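PDB 3FD3: chromosome replication initiation inhibitor protein from Agrobacterium tumefaciens, which probably acts as a DNA-binding transcription regulator of the LysR family, with this chain being its C-terminal, substrate-binding-type domain rather than the DNA-binding part. Local coordinates for residues R86-A89 with D90-P94; G102-N106 with Q107-L111; S133-G136 with F137-S141; G148-V152 with Q153-E157. All blocks are in the same frame, centred on the assembly; numbering follows the deposited sequence. Where two conformers were deposited one is given.

Contact 1 of 4, residues R86-A89 with D90-P94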
loop_
_atom_site.group_PDB
_atom_site.type_symbol
_atom_site.label_atom_id
_atom_site.label_comp_id
_atom_site.label_asym_id
_atom_site.label_seq_id
_atom_site.Cartn_x
_atom_site.Cartn_y
_atom_site.Cartn_z
ATOM N N ARG A 86 -1.026 -26.546 -8.090
ATOM C CA ARG A 86 -1.311 -27.178 -6.805
ATOM C C ARG A 86 -2.811 -27.222 -6.526
ATOM O O ARG A 86 -3.303 -28.184 -5.960
ATOM C CB ARG A 86 -0.613 -26.402 -5.702
ATOM C CG ARG A 86 0.902 -26.609 -5.684
ATOM C CD ARG A 86 1.526 -25.698 -4.693
ATOM N NE ARG A 86 1.152 -26.063 -3.337
ATOM C CZ ARG A 86 0.929 -25.206 -2.338
ATOM N NH1 ARG A 86 0.906 -23.886 -2.569
ATOM N NH2 ARG A 86 0.612 -25.685 -1.125
ATOM N N HIS A 87 -3.533 -26.189 -6.949
ATOM C CA HIS A 87 -4.923 -25.983 -6.520
ATOM C C HIS A 87 -5.975 -26.137 -7.593
ATOM O O HIS A 87 -7.154 -26.379 -7.271
ATOM C CB HIS A 87 -5.066 -24.598 -5.907
ATOM C CG HIS A 87 -4.246 -24.415 -4.683
ATOM N ND1 HIS A 87 -3.106 -23.640 -4.668
ATOM C CD2 HIS A 87 -4.386 -24.910 -3.431
ATOM C CE1 HIS A 87 -2.589 -23.660 -3.451
ATOM N NE2 HIS A 87 -3.350 -24.415 -2.684
ATOM N N PHE A 88 -5.563 -26.014 -8.849
ATOM C CA PHE A 88 -6.471 -26.118 -9.972
ATOM C C PHE A 88 -5.908 -27.104 -11.002
ATOM O O PHE A 88 -5.956 -26.841 -12.204
ATOM C CB PHE A 88 -6.704 -24.727 -10.600
ATOM C CG PHE A 88 -7.341 -23.720 -9.660
ATOM C CD1 PHE A 88 -8.579 -23.988 -9.067
ATOM C CD2 PHE A 88 -6.714 -22.505 -9.384
ATOM C CE1 PHE A 88 -9.178 -23.076 -8.198
ATOM C CE2 PHE A 88 -7.280 -21.588 -8.525
ATOM C CZ PHE A 88 -8.530 -21.859 -7.919
ATOM N N ALA A 89 -5.355 -28.221 -10.518
ATOM C CA ALA A 89 -4.732 -29.219 -11.381
ATOM C C ALA A 89 -5.737 -29.758 -12.399
ATOM O O ALA A 89 -5.376 -29.917 -13.561
ATOM C CB ALA A 89 -4.132 -30.371 -10.571
ATOM N N ASP A 90 -6.987 -30.010 -11.990
ATOM C CA ASP A 90 -8.019 -30.437 -12.962
ATOM C C ASP A 90 -9.075 -29.342 -13.268
ATOM O O ASP A 90 -10.245 -29.646 -13.546
ATOM C CB ASP A 90 -8.639 -31.798 -12.593
ATOM C CG ASP A 90 -9.437 -31.797 -11.281
ATOM O OD1 ASP A 90 -9.648 -32.922 -10.729
ATOM O OD2 ASP A 90 -9.886 -30.726 -10.823
ATOM N N GLY A 91 -8.620 -28.083 -13.240
ATOM C CA GLY A 91 -9.384 -26.923 -13.697
ATOM C C GLY A 91 -9.901 -26.047 -12.581
ATOM O O GLY A 91 -9.878 -26.420 -11.408
ATOM N N VAL A 92 -10.370 -24.861 -12.955
ATOM C CA VAL A 92 -11.013 -23.961 -12.013
ATOM C C VAL A 92 -12.495 -24.321 -11.908
ATOM O O VAL A 92 -13.313 -23.882 -12.719
ATOM C CB VAL A 92 -10.823 -22.484 -12.424
ATOM C CG1 VAL A 92 -11.447 -21.570 -11.388
ATOM C CG2 VAL A 92 -9.336 -22.168 -12.564
ATOM N N THR A 93 -12.821 -25.139 -10.915
ATOM C CA THR A 93 -14.160 -25.668 -10.717
ATOM C C THR A 93 -14.696 -25.186 -9.373
ATOM O O THR A 93 -13.933 -24.729 -8.518
ATOM C CB THR A 93 -14.131 -27.191 -10.684
ATOM O OG1 THR A 93 -13.372 -27.618 -9.541
ATOM C CG2 THR A 93 -13.505 -27.736 -11.963
ATOM N N PRO A 94 -16.012 -25.283 -9.176
ATOM C CA PRO A 94 -16.549 -24.938 -7.866
ATOM C C PRO A 94 -15.909 -25.736 -6.730
ATOM O O PRO A 94 -15.595 -25.164 -5.680
ATOM C CB PRO A 94 -18.034 -25.257 -8.016
ATOM C CG PRO A 94 -18.310 -24.933 -9.458
ATOM C CD PRO A 94 -17.081 -25.470 -10.172
#

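Contact 2 of 4, residues G102-N106 with Q107-L111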
loop_
_atom_site.group_PDB
_atom_site.type_symbol
_atom_site.label_atom_id
_atom_site.label_comp_id
_atom_site.label_asym_id
_atom_site.label_seq_id
_atom_site.Cartn_x
_atom_site.Cartn_y
_atom_site.Cartn_z
ATOM N N GLY A 102 -7.893 -18.058 -1.431
ATOM C CA GLY A 102 -8.076 -16.778 -2.077
ATOM C C GLY A 102 -7.329 -15.679 -1.352
ATOM O O GLY A 102 -6.771 -15.873 -0.240
ATOM N N LEU A 103 -7.379 -14.503 -1.966
ATOM C CA LEU A 103 -6.972 -13.256 -1.341
ATOM C C LEU A 103 -8.190 -12.325 -1.312
ATOM O O LEU A 103 -8.867 -12.150 -2.337
ATOM C CB LEU A 103 -5.853 -12.586 -2.129
ATOM C CG LEU A 103 -4.615 -13.426 -2.382
ATOM C CD1 LEU A 103 -3.690 -12.773 -3.431
ATOM C CD2 LEU A 103 -3.861 -13.683 -1.046
ATOM N N THR A 104 -8.458 -11.740 -0.151
ATOM C CA THR A 104 -9.579 -10.798 0.026
ATOM C C THR A 104 -9.048 -9.560 0.751
ATOM O O THR A 104 -8.310 -9.667 1.720
ATOM C CB THR A 104 -10.759 -11.454 0.778
ATOM O OG1 THR A 104 -11.100 -12.716 0.160
ATOM C CG2 THR A 104 -12.011 -10.523 0.767
ATOM N N PHE A 105 -9.403 -8.377 0.272
ATOM C CA PHE A 105 -8.785 -7.144 0.757
ATOM C C PHE A 105 -9.298 -6.861 2.181
ATOM O O PHE A 105 -8.516 -6.638 3.097
ATOM C CB PHE A 105 -9.102 -6.008 -0.233
ATOM C CG PHE A 105 -8.316 -4.756 -0.028
ATOM C CD1 PHE A 105 -8.612 -3.898 1.016
ATOM C CD2 PHE A 105 -7.307 -4.401 -0.910
ATOM C CE1 PHE A 105 -7.897 -2.718 1.204
ATOM C CE2 PHE A 105 -6.593 -3.216 -0.725
ATOM C CZ PHE A 105 -6.876 -2.395 0.300
ATOM N N ASN A 106 -10.609 -6.898 2.358
ATOM C CA ASN A 106 -11.237 -6.723 3.647
ATOM C C ASN A 106 -12.676 -7.229 3.545
ATOM O O ASN A 106 -13.042 -7.817 2.540
ATOM C CB ASN A 106 -11.154 -5.269 4.148
ATOM C CG ASN A 106 -11.866 -4.293 3.240
ATOM O OD1 ASN A 106 -12.813 -4.658 2.521
ATOM N ND2 ASN A 106 -11.457 -3.020 3.305
ATOM N N GLN A 107 -13.491 -7.012 4.560
ATOM C CA GLN A 107 -14.824 -7.616 4.571
ATOM C C GLN A 107 -15.785 -6.990 3.562
ATOM O O GLN A 107 -16.828 -7.554 3.284
ATOM C CB GLN A 107 -15.402 -7.586 5.985
ATOM C CG GLN A 107 -14.590 -8.473 6.926
ATOM C CD GLN A 107 -15.053 -8.440 8.356
ATOM O OE1 GLN A 107 -15.740 -9.356 8.816
ATOM N NE2 GLN A 107 -14.673 -7.385 9.083
ATOM N N LYS A 108 -15.431 -5.847 3.010
ATOM C CA LYS A 108 -16.234 -5.188 1.977
ATOM C C LYS A 108 -15.813 -5.501 0.550
ATOM O O LYS A 108 -16.437 -5.009 -0.405
ATOM C CB LYS A 108 -16.207 -3.683 2.224
ATOM C CG LYS A 108 -16.953 -3.357 3.501
ATOM C CD LYS A 108 -17.152 -1.898 3.734
ATOM C CE LYS A 108 -17.934 -1.686 5.010
ATOM N NZ LYS A 108 -18.383 -0.289 5.130
ATOM N N ASP A 109 -14.765 -6.310 0.400
ATOM C CA ASP A 109 -14.219 -6.630 -0.910
ATOM C C ASP A 109 -15.042 -7.752 -1.527
ATOM O O ASP A 109 -14.915 -8.925 -1.114
ATOM C CB ASP A 109 -12.752 -7.043 -0.776
ATOM C CG ASP A 109 -12.133 -7.538 -2.069
ATOM O OD1 ASP A 109 -12.742 -7.401 -3.155
ATOM O OD2 ASP A 109 -11.000 -8.105 -2.005
ATOM N N ARG A 110 -15.822 -7.391 -2.550
ATOM C CA ARG A 110 -16.704 -8.336 -3.237
ATOM C C ARG A 110 -16.149 -8.805 -4.573
ATOM O O ARG A 110 -16.814 -9.550 -5.298
ATOM C CB ARG A 110 -18.091 -7.708 -3.461
ATOM C CG ARG A 110 -18.884 -7.529 -2.188
ATOM C CD ARG A 110 -20.238 -6.867 -2.449
ATOM N NE ARG A 110 -21.172 -7.744 -3.159
ATOM C CZ ARG A 110 -21.828 -7.408 -4.268
ATOM N NH1 ARG A 110 -21.660 -6.208 -4.804
ATOM N NH2 ARG A 110 -22.655 -8.273 -4.835
ATOM N N LEU A 111 -14.931 -8.386 -4.914
ATOM C CA LEU A 111 -14.410 -8.674 -6.262
ATOM C C LEU A 111 -14.186 -10.159 -6.575
ATOM O O LEU A 111 -14.482 -10.622 -7.677
ATOM C CB LEU A 111 -13.126 -7.872 -6.546
ATOM C CG LEU A 111 -13.214 -6.345 -6.467
ATOM C CD1 LEU A 111 -11.941 -5.734 -7.090
ATOM C CD2 LEU A 111 -14.482 -5.764 -7.110
#

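Contact 3 of 4, residues S133-G136 with F137-S141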
loop_
_atom_site.group_PDB
_atom_site.type_symbol
_atom_site.label_atom_id
_atom_site.label_comp_id
_atom_site.label_asym_id
_atom_site.label_seq_id
_atom_site.Cartn_x
_atom_site.Cartn_y
_atom_site.Cartn_z
ATOM N N SER A 133 -4.140 -4.589 1.099
ATOM C CA SER A 133 -3.019 -3.896 0.440
ATOM C C SER A 133 -3.032 -4.189 -1.038
ATOM O O SER A 133 -3.010 -5.348 -1.437
ATOM C CB SER A 133 -1.668 -4.394 0.993
ATOM O OG SER A 133 -0.588 -3.790 0.277
ATOM N N THR A 134 -3.068 -3.143 -1.866
ATOM C CA THR A 134 -3.048 -3.353 -3.330
ATOM C C THR A 134 -1.728 -3.993 -3.783
ATOM O O THR A 134 -1.701 -4.987 -4.557
ATOM C CB THR A 134 -3.240 -2.001 -4.047
ATOM O OG1 THR A 134 -4.502 -1.454 -3.643
ATOM C CG2 THR A 134 -3.152 -2.138 -5.597
ATOM N N ASP A 135 -0.632 -3.398 -3.330
ATOM C CA ASP A 135 0.691 -3.899 -3.692
ATOM C C ASP A 135 0.919 -5.281 -3.060
ATOM O O ASP A 135 1.506 -6.176 -3.685
ATOM C CB ASP A 135 1.781 -2.892 -3.314
ATOM C CG ASP A 135 1.554 -2.226 -1.932
ATOM O OD1 ASP A 135 0.500 -1.520 -1.681
ATOM O OD2 ASP A 135 2.471 -2.400 -1.098
ATOM N N GLY A 136 0.437 -5.460 -1.835
ATOM C CA GLY A 136 0.523 -6.760 -1.156
ATOM C C GLY A 136 -0.200 -7.852 -1.925
ATOM O O GLY A 136 0.308 -8.983 -2.048
ATOM N N PHE A 137 -1.377 -7.535 -2.446
ATOM C CA PHE A 137 -2.143 -8.493 -3.274
ATOM C C PHE A 137 -1.275 -9.016 -4.429
ATOM O O PHE A 137 -1.242 -10.213 -4.690
ATOM C CB PHE A 137 -3.397 -7.853 -3.901
ATOM C CG PHE A 137 -4.709 -8.390 -3.405
ATOM C CD1 PHE A 137 -5.090 -8.246 -2.093
ATOM C CD2 PHE A 137 -5.616 -8.952 -4.304
ATOM C CE1 PHE A 137 -6.339 -8.709 -1.645
ATOM C CE2 PHE A 137 -6.843 -9.416 -3.863
ATOM C CZ PHE A 137 -7.214 -9.265 -2.518
ATOM N N VAL A 138 -0.594 -8.114 -5.130
ATOM C CA VAL A 138 0.227 -8.517 -6.254
ATOM C C VAL A 138 1.374 -9.394 -5.761
ATOM O O VAL A 138 1.650 -10.451 -6.309
ATOM C CB VAL A 138 0.772 -7.348 -7.032
ATOM C CG1 VAL A 138 1.753 -7.840 -8.146
ATOM C CG2 VAL A 138 -0.409 -6.550 -7.635
ATOM N N LYS A 139 2.040 -8.961 -4.698
ATOM C CA LYS A 139 3.147 -9.760 -4.163
ATOM C C LYS A 139 2.706 -11.153 -3.728
ATOM O O LYS A 139 3.399 -12.144 -3.988
ATOM C CB LYS A 139 3.795 -9.065 -2.973
ATOM C CG LYS A 139 4.602 -7.868 -3.287
ATOM C CD LYS A 139 5.488 -7.485 -2.067
ATOM C CE LYS A 139 6.202 -6.165 -2.288
ATOM N NZ LYS A 139 5.255 -5.104 -2.786
ATOM N N ALA A 140 1.551 -11.236 -3.074
ATOM C CA ALA A 140 1.025 -12.518 -2.599
ATOM C C ALA A 140 0.668 -13.418 -3.773
ATOM O O ALA A 140 0.862 -14.628 -3.726
ATOM C CB ALA A 140 -0.199 -12.275 -1.749
ATOM N N SER A 141 0.131 -12.820 -4.832
ATOM C CA SER A 141 -0.206 -13.564 -6.052
ATOM C C SER A 141 1.045 -14.126 -6.701
ATOM O O SER A 141 1.100 -15.327 -7.028
ATOM C CB SER A 141 -0.936 -12.675 -7.053
ATOM O OG SER A 141 -2.110 -12.119 -6.485
HETATM O O HOH W 1 3.446 -5.025 -0.480
HETATM O O HOH W 2 3.840 -5.365 -5.430
#

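Contact 4 of 4, residues G148-V152 with Q153-E157. With CA (calcium ion), chain B.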
loop_
_atom_site.group_PDB
_atom_site.type_symbol
_atom_site.label_atom_id
_atom_site.label_comp_id
_atom_site.label_asym_id
_atom_site.label_seq_id
_atom_site.Cartn_x
_atom_site.Cartn_y
_atom_site.Cartn_z
ATOM N N GLY A 148 -6.358 -13.861 -6.612
ATOM C CA GLY A 148 -7.200 -12.712 -6.350
ATOM C C GLY A 148 -7.303 -11.798 -7.540
ATOM O O GLY A 148 -6.631 -12.004 -8.551
ATOM N N LEU A 149 -8.176 -10.797 -7.405
ATOM C CA LEU A 149 -8.387 -9.819 -8.471
ATOM C C LEU A 149 -7.393 -8.676 -8.317
ATOM O O LEU A 149 -7.312 -8.037 -7.257
ATOM C CB LEU A 149 -9.819 -9.306 -8.448
ATOM C CG LEU A 149 -10.890 -10.177 -9.131
ATOM C CD1 LEU A 149 -10.756 -10.135 -10.641
ATOM C CD2 LEU A 149 -10.809 -11.650 -8.656
ATOM N N ASN A 150 -6.607 -8.442 -9.358
ATOM C CA ASN A 150 -5.617 -7.392 -9.363
ATOM C C ASN A 150 -5.846 -6.454 -10.544
ATOM O O ASN A 150 -6.160 -6.915 -11.660
ATOM C CB ASN A 150 -4.221 -7.996 -9.500
ATOM C CG ASN A 150 -3.816 -8.782 -8.299
ATOM O OD1 ASN A 150 -3.634 -8.215 -7.233
ATOM N ND2 ASN A 150 -3.662 -10.108 -8.458
ATOM N N PRO A 151 -5.667 -5.157 -10.337
ATOM C CA PRO A 151 -5.762 -4.242 -11.479
ATOM C C PRO A 151 -4.779 -4.589 -12.612
ATOM O O PRO A 151 -3.611 -4.942 -12.341
ATOM C CB PRO A 151 -5.406 -2.886 -10.866
ATOM C CG PRO A 151 -5.625 -3.025 -9.421
ATOM C CD PRO A 151 -5.363 -4.442 -9.079
ATOM N N VAL A 152 -5.247 -4.473 -13.855
ATOM C CA VAL A 152 -4.471 -4.839 -15.030
ATOM C C VAL A 152 -3.130 -4.104 -15.090
ATOM O O VAL A 152 -2.123 -4.694 -15.516
ATOM C CB VAL A 152 -5.265 -4.590 -16.362
ATOM C CG1 VAL A 152 -5.646 -3.108 -16.551
ATOM C CG2 VAL A 152 -4.474 -5.135 -17.558
ATOM N N GLN A 153 -3.107 -2.864 -14.616
ATOM C CA GLN A 153 -1.890 -2.042 -14.683
ATOM C C GLN A 153 -0.758 -2.687 -13.875
ATOM O O GLN A 153 0.416 -2.514 -14.198
ATOM C CB GLN A 153 -2.137 -0.621 -14.154
ATOM C CG GLN A 153 -3.106 0.223 -14.948
ATOM C CD GLN A 153 -4.578 -0.078 -14.707
ATOM O OE1 GLN A 153 -4.919 -0.816 -13.808
ATOM N NE2 GLN A 153 -5.469 0.526 -15.541
ATOM N N LEU A 154 -1.108 -3.428 -12.833
ATOM C CA LEU A 154 -0.119 -4.009 -11.946
ATOM C C LEU A 154 0.267 -5.433 -12.319
ATOM O O LEU A 154 1.276 -5.951 -11.813
ATOM C CB LEU A 154 -0.653 -4.014 -10.524
ATOM C CG LEU A 154 -0.940 -2.633 -9.934
ATOM C CD1 LEU A 154 -1.348 -2.758 -8.481
ATOM C CD2 LEU A 154 0.260 -1.639 -10.101
ATOM N N VAL A 155 -0.504 -6.057 -13.205
ATOM C CA VAL A 155 -0.226 -7.442 -13.567
ATOM C C VAL A 155 -0.008 -7.704 -15.044
ATOM O O VAL A 155 0.333 -8.822 -15.411
ATOM C CB VAL A 155 -1.296 -8.424 -13.020
ATOM C CG1 VAL A 155 -1.303 -8.435 -11.461
ATOM C CG2 VAL A 155 -2.669 -8.150 -13.600
ATOM N N ALA A 156 -0.151 -6.693 -15.885
ATOM C CA ALA A 156 -0.002 -6.908 -17.332
ATOM C C ALA A 156 1.358 -7.487 -17.702
ATOM O O ALA A 156 1.431 -8.460 -18.479
ATOM C CB ALA A 156 -0.234 -5.608 -18.095
ATOM N N GLU A 157 2.432 -6.914 -17.159
ATOM C CA GLU A 157 3.772 -7.408 -17.492
ATOM C C GLU A 157 3.998 -8.807 -16.920
ATOM O O GLU A 157 4.611 -9.653 -17.571
ATOM C CB GLU A 157 4.876 -6.493 -16.985
ATOM C CG GLU A 157 5.025 -5.194 -17.687
ATOM C CD GLU A 157 5.934 -4.234 -16.912
ATOM O OE1 GLU A 157 6.722 -4.703 -16.039
ATOM O OE2 GLU A 157 5.863 -3.013 -17.173
HETATM CA CA CA B . -7.927 -6.660 -5.372
HETATM O O HOH W 3 -6.147 -5.051 -5.569
HETATM O O HOH W 4 -9.787 -7.797 -4.677
#

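Contact 1 of 4, residues R86-A89 with D90-P94
Gly91 N donates to Phe88 O over 3.1 Å, nearly straight at 159°, and closes a type I beta turn from Phe88 to Gly91. The turn lets the chain reverse just where helix 81-87 ends: Phe88 is the first residue to leave helical backbone angles. Ala89 and Asp90 occupy the exposed corners at the protein surface. Gly91 then leaves with a positive phi of 107°, at backbone angles that glycine readily takes.

The exit from the turn brings Val92 back over Phe88, four residues on. Phe88 sends its CG anti to its own carbonyl carbon, which places the ring beside the returning chain. Gly91 O sits at the ring edge, 3.6 Å from Phe88 CD1. Over one face comes the CG2 branch of Val92, in a CH-pi contact 4.1 Å from the ring centroid of Phe88 and 19° off the normal. The methyl is set toward the rim. The pair does not stand alone: Leu97 of helix 94-97 and Leu167 of strand 165-181 touch both residues. Phe88 itself is buried, with Phe83 of helix 81-87 and Ala100 also against it. Beyond Val92, Thr93 takes the N-cap position of helix 94-97, its OG1 accepting from Ala96 N. The closest approach between the Phe88 and Val92 side chains is from CG to CG2, at 3.8 Å.

Contact 2 of 4, residues G102-N106 with Q107-L111
Asp109 folds back toward Phe105, and its side chain can be followed outward atom by atom. Asp109 CB rests 3.4 Å from Asn106 O. With CG anti to the backbone N (chi1 174°), the carboxylate is carried on toward the end of strand 102-104. There Asp109 OD2 takes the N-H of Phe105, 2.8 Å from Phe105 N and straight at 164°, on the lone pair that faces away from OD1. The same Asp109 OD2, which holds Phe105 just past the strand, brushes Phe105 CB at 3.3 Å and the CG2 methyl of Thr104 at 3.8 Å, and it also accepts from Gln112 NE2. The other oxygen, Asp109 OD1, turns to the chain ahead and accepts from Leu111 N at 3.0 Å, an Asx turn that caps the entry to helix 111-120.

Between Phe105 and Leu111 lies a type I beta turn, Asn106 to Asp109, in this strand-turn-helix connection. Asp109 N closes it on Asn106 O at 3.1 Å. Asn106 makes a second Asx turn inside it: its CG stands between the backbone N and the carbonyl carbon, so that Asn106 OD1 reaches Lys108 N at 2.9 Å, with the donor above the amide plane and the bond bent to 140°. The other end of that amide, ND2, donates to Asp38 O, while Lys108 runs extended to give NZ to Gln39 O.

Contact 3 of 4, residues S133-G136 with F137-S141
Lys139 is stretched along its chain until the last torsion, where it bends (chi4 48°), and that bend swings NZ back over Asp135, one helical turn earlier. The ammonium does not touch the carboxylate: Asp135 OD2 and Lys139 NZ stay 4.2 Å apart, short of a salt bridge. Two waters fill the step instead. One accepts from NZ and donates to Asp135 O. The other links NZ to Asp135 OD2 in the conformer described, one of two modelled for this aspartate. Both residues also pack on Gly14 of the second subunit, so this water-bridged pair of opposite charges lies at the contact with that subunit.

All of this rides on the first turns of helix 134-142. Ser133 is its N-cap: OG stands anti to the backbone N (chi1 176°) and accepts from Gly136 N, with 2.9 Å between Ser133 OG and Gly136 N. The regular i to i+4 ladder follows: Phe137 N to Ser133 O at 2.9 Å, Lys139 N to Asp135 O at 3.0 Å and Ala140 N to Gly136 O at 2.8 Å, while Val138 N to Thr134 O is weak. Gly136, without a side chain, lies close beside Ser133 CB.

Further along, Phe137 O is gripped twice by Ser141, whose N and OG come from opposite faces of the carbonyl plane, Ser141 OG at 2.8 Å from Phe137 O. Phe137 itself has an unusual chi1 of -114°, which directs its ring away from the helix onto Leu103. Ser141 OG is also met by Asn150 ND2 from the neighbouring strand.

Contact 4 of 4, residues G148-V152 with Q153-E157
Val152 O takes two backbone donors at the point where strand 148-151 turns into helix 152-161: Ala156 N at 2.8 Å and Val155 N at 3.1 Å. Just before it, Pro151 O receives Leu154 N at 3.0 Å. Bonds of the i to i+3 kind (Leu154 to Pro151, Val155 to Val152) mix here with i to i+4 ones, of which Val155 N to Pro151 O is weak, and strand and helix axes stand at 98° to each other.

Side chains fill this elbow. The CG1 branch of Val155 presses on Asn150 CB at 3.5 Å, the two side chains crossing at about a right angle. Gln153 bends at chi2 (79°) and lays its amide alongside Val152 CG1, with Gln153 OE1 3.6 Å from that methyl and similarly close to Pro151 CB. This buried OE1 has no polar partner in the model, whereas NE2 donates to Val203 O.

Farther out, Asn150 ND2 is held by Thr78 OG1 of the adjoining strand 66-79. Gln112 OE1 accepts from Leu149 N, and the carbonyl of that same residue serves the metal: Leu149 O binds a calcium ion at 2.4 Å, with two waters among its other ligands.

In the fold
Along the chain the four contacts follow in series, all within the LysR substrate-binding domain, probably of the periplasmic-binding-protein type. Contact 1 stands apart at the surface beyond helix 81-87, its centre 21 to 22 Å from the other three and touching none of them. Contacts 2, 3 and 4 form one connected cluster. Phe137 of contact 3 lies between them, its ring packing on Leu103 of contact 2 and on Leu149 of contact 4. The centres of contacts 3 and 4 are 10 Å apart, helix 134-142 preceding strand 148-151, an outermost strand of the six-stranded sheet. The cluster thus joins the two-stranded parallel sheet containing strand 102-104 to the main sheet, beside the calcium ion.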